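Local coordinates for protein ShdD (Sedimentibacter hydroxybenzoicus, PDB 7AE5) that takes part in the non-oxidative decarboxylation and detoxification of phenolic derivatives under anaerobic conditions, as a small zinc-binding subunit whose precise biochemical role is unknown, at residues Glu24-Glu29 with Tyr33-Thr38. Residues are numbered along the deposited sequence; the frame is centred on the assembly and turned at random.
Sequences EVYVCE and YSWRST. With ZN (zinc ion), chain Z.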
loop_
_atom_site.group_PDB
_atom_site.type_symbol
_atom_site.label_atom_id
_atom_site.label_comp_id
_atom_site.label_asym_id
_atom_site.label_seq_id
_atom_site.Cartn_x
_atom_site.Cartn_y
_atom_site.Cartn_z
ATOM N N GLU H 24 55.586 -6.409 26.018
ATOM C CA GLU H 24 55.938 -7.134 24.809
ATOM C C GLU H 24 54.664 -7.347 24.004
ATOM O O GLU H 24 53.554 -7.213 24.523
ATOM C CB GLU H 24 56.601 -8.484 25.128
ATOM C CG GLU H 24 57.478 -8.461 26.380
ATOM C CD GLU H 24 58.539 -9.553 26.399
ATOM O OE1 GLU H 24 58.173 -10.737 26.218
ATOM O OE2 GLU H 24 59.730 -9.232 26.616
ATOM N N VAL H 25 54.827 -7.674 22.725
ATOM C CA VAL H 25 53.703 -7.960 21.842
ATOM C C VAL H 25 53.876 -9.362 21.281
ATOM O O VAL H 25 54.936 -9.692 20.736
ATOM C CB VAL H 25 53.581 -6.929 20.706
ATOM C CG1 VAL H 25 52.328 -7.198 19.891
ATOM C CG2 VAL H 25 53.554 -5.520 21.270
ATOM N N TYR H 26 52.838 -10.180 21.412
ATOM C CA TYR H 26 52.829 -11.545 20.911
ATOM C C TYR H 26 51.907 -11.643 19.705
ATOM O O TYR H 26 50.991 -10.835 19.534
ATOM C CB TYR H 26 52.384 -12.520 22.006
ATOM C CG TYR H 26 53.169 -12.356 23.286
ATOM C CD1 TYR H 26 54.459 -12.853 23.397
ATOM C CD2 TYR H 26 52.627 -11.687 24.375
ATOM C CE1 TYR H 26 55.185 -12.699 24.562
ATOM C CE2 TYR H 26 53.346 -11.528 25.544
ATOM C CZ TYR H 26 54.623 -12.035 25.631
ATOM O OH TYR H 26 55.342 -11.879 26.793
ATOM N N VAL H 27 52.164 -12.637 18.859
ATOM C CA VAL H 27 51.380 -12.851 17.647
ATOM C C VAL H 27 51.237 -14.347 17.404
ATOM O O VAL H 27 52.200 -15.110 17.546
ATOM C CB VAL H 27 52.006 -12.142 16.424
ATOM C CG1 VAL H 27 53.446 -12.594 16.205
ATOM C CG2 VAL H 27 51.160 -12.372 15.171
ATOM N N CYS H 28 50.025 -14.764 17.053
ATOM C CA CYS H 28 49.752 -16.156 16.734
ATOM C C CYS H 28 50.202 -16.457 15.310
ATOM O O CYS H 28 49.906 -15.698 14.384
ATOM C CB CYS H 28 48.261 -16.447 16.896
ATOM S SG CYS H 28 47.742 -18.069 16.318
ATOM N N GLU H 29 50.925 -17.563 15.139
ATOM C CA GLU H 29 51.403 -17.945 13.817
ATOM C C GLU H 29 50.360 -18.699 13.004
ATOM O O GLU H 29 50.593 -18.958 11.819
ATOM C CB GLU H 29 52.678 -18.784 13.937
ATOM C CG GLU H 29 53.880 -18.005 14.454
ATOM C CD GLU H 29 55.199 -18.550 13.939
ATOM O OE1 GLU H 29 55.366 -18.646 12.704
ATOM O OE2 GLU H 29 56.073 -18.878 14.769
ATOM N N TYR H 33 46.501 -13.322 15.064
ATOM C CA TYR H 33 46.066 -12.480 16.171
ATOM C C TYR H 33 47.270 -12.030 16.988
ATOM O O TYR H 33 48.169 -12.819 17.285
ATOM C CB TYR H 33 45.078 -13.235 17.062
ATOM C CG TYR H 33 44.422 -12.378 18.124
ATOM C CD1 TYR H 33 43.472 -11.421 17.787
ATOM C CD2 TYR H 33 44.749 -12.529 19.466
ATOM C CE1 TYR H 33 42.868 -10.637 18.758
ATOM C CE2 TYR H 33 44.153 -11.750 20.443
ATOM C CZ TYR H 33 43.213 -10.807 20.083
ATOM O OH TYR H 33 42.619 -10.031 21.052
ATOM N N SER H 34 47.290 -10.749 17.344
ATOM C CA SER H 34 48.387 -10.178 18.108
ATOM C C SER H 34 47.842 -9.398 19.296
ATOM O O SER H 34 46.712 -8.900 19.265
ATOM C CB SER H 34 49.267 -9.268 17.242
ATOM O OG SER H 34 48.540 -8.144 16.781
ATOM N N TRP H 35 48.659 -9.294 20.343
ATOM C CA TRP H 35 48.230 -8.613 21.558
ATOM C C TRP H 35 49.441 -8.244 22.401
ATOM O O TRP H 35 50.504 -8.864 22.308
ATOM C CB TRP H 35 47.252 -9.475 22.367
ATOM C CG TRP H 35 47.867 -10.683 23.008
ATOM C CD1 TRP H 35 48.356 -10.778 24.278
ATOM C CD2 TRP H 35 48.044 -11.973 22.411
ATOM N NE1 TRP H 35 48.832 -12.046 24.508
ATOM C CE2 TRP H 35 48.652 -12.799 23.378
ATOM C CE3 TRP H 35 47.753 -12.510 21.154
ATOM C CZ2 TRP H 35 48.973 -14.133 23.126
ATOM C CZ3 TRP H 35 48.071 -13.833 20.906
ATOM C CH2 TRP H 35 48.674 -14.629 21.888
ATOM N N ARG H 36 49.256 -7.219 23.227
ATOM C CA ARG H 36 50.279 -6.750 24.149
ATOM C C ARG H 36 50.191 -7.512 25.465
ATOM O O ARG H 36 49.107 -7.915 25.899
ATOM C CB ARG H 36 50.121 -5.250 24.406
ATOM C CG ARG H 36 51.425 -4.502 24.633
ATOM C CD ARG H 36 51.168 -3.026 24.908
ATOM N NE ARG H 36 50.341 -2.410 23.877
ATOM C CZ ARG H 36 50.805 -1.938 22.728
ATOM N NH1 ARG H 36 52.091 -1.996 22.426
ATOM N NH2 ARG H 36 49.956 -1.395 21.860
ATOM N N SER H 37 51.350 -7.704 26.103
ATOM C CA SER H 37 51.389 -8.392 27.388
ATOM C C SER H 37 50.592 -7.661 28.458
ATOM O O SER H 37 50.185 -8.281 29.447
ATOM C CB SER H 37 52.839 -8.569 27.848
ATOM O OG SER H 37 53.498 -7.318 27.960
ATOM N N THR H 38 50.360 -6.358 28.285
ATOM C CA THR H 38 49.560 -5.592 29.232
ATOM C C THR H 38 48.066 -5.829 29.065
ATOM O O THR H 38 47.306 -5.590 30.011
ATOM C CB THR H 38 49.861 -4.098 29.089
ATOM O OG1 THR H 38 49.440 -3.643 27.797
ATOM C CG2 THR H 38 51.349 -3.838 29.252
HETATM ZN ZN ZN Z . 45.506 -17.707 16.867
#
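Tyr-26 and Trp-35 face each other as a hydrogen-bonded pair in the antiparallel beta hairpin of strands 24-28 and 34-36, part of a small sheet that strand 11-16 completes beyond 24-28. Tyr-26 N gives its hydrogen to Trp-35 O at 2.8 Å, and Trp-35 N returns a bond to Tyr-26 O. On the same face of the sheet the two side chains overlap: Trp-35 CG sits between its own backbone N and carbonyl carbon (chi1 70°), which swings the indole back over the neighbouring strand. Tyr-26 CB thereby lies over one face of the six-membered ring in a CH-pi contact, 4.1 Å from its centroid. The rings themselves meet obliquely, planes at 47°, with Tyr-26 CD2 3.8 Å from Trp-35 NE1, while the ring of His-4 meets the indole edge-to-face. Past the indole, Tyr-26 CE2 rests on Ser-37 CB at 3.8 Å. Ser-37 closes the open end of the hairpin: its N bonds Glu-24 O, and its OG accepts a nearly straight bond from Glu-24 N (3.0 Å, 167° at the hydrogen). An alanine in place of Ser-37 would keep the carbon against Tyr-26 but is likely to deprive Glu-24 N of this acceptor, weakening the strand end. The other face carries Val-25, Val-27, Ser-34 and Arg-36. Val-25 CG2 lies 4.0 Å from Arg-36 NH1; the NH2 of the same guanidinium forms a salt bridge with Glu-31 of the phenolic acid decarboxylase chain. At the turn end the pairing runs into the zinc site completed by Cys-3, Cys-6 and Cys-31: Cys-28 N bonds Tyr-33 O at 2.7 Å, and Cys-28 SG binds the zinc ion at 2.3 Å.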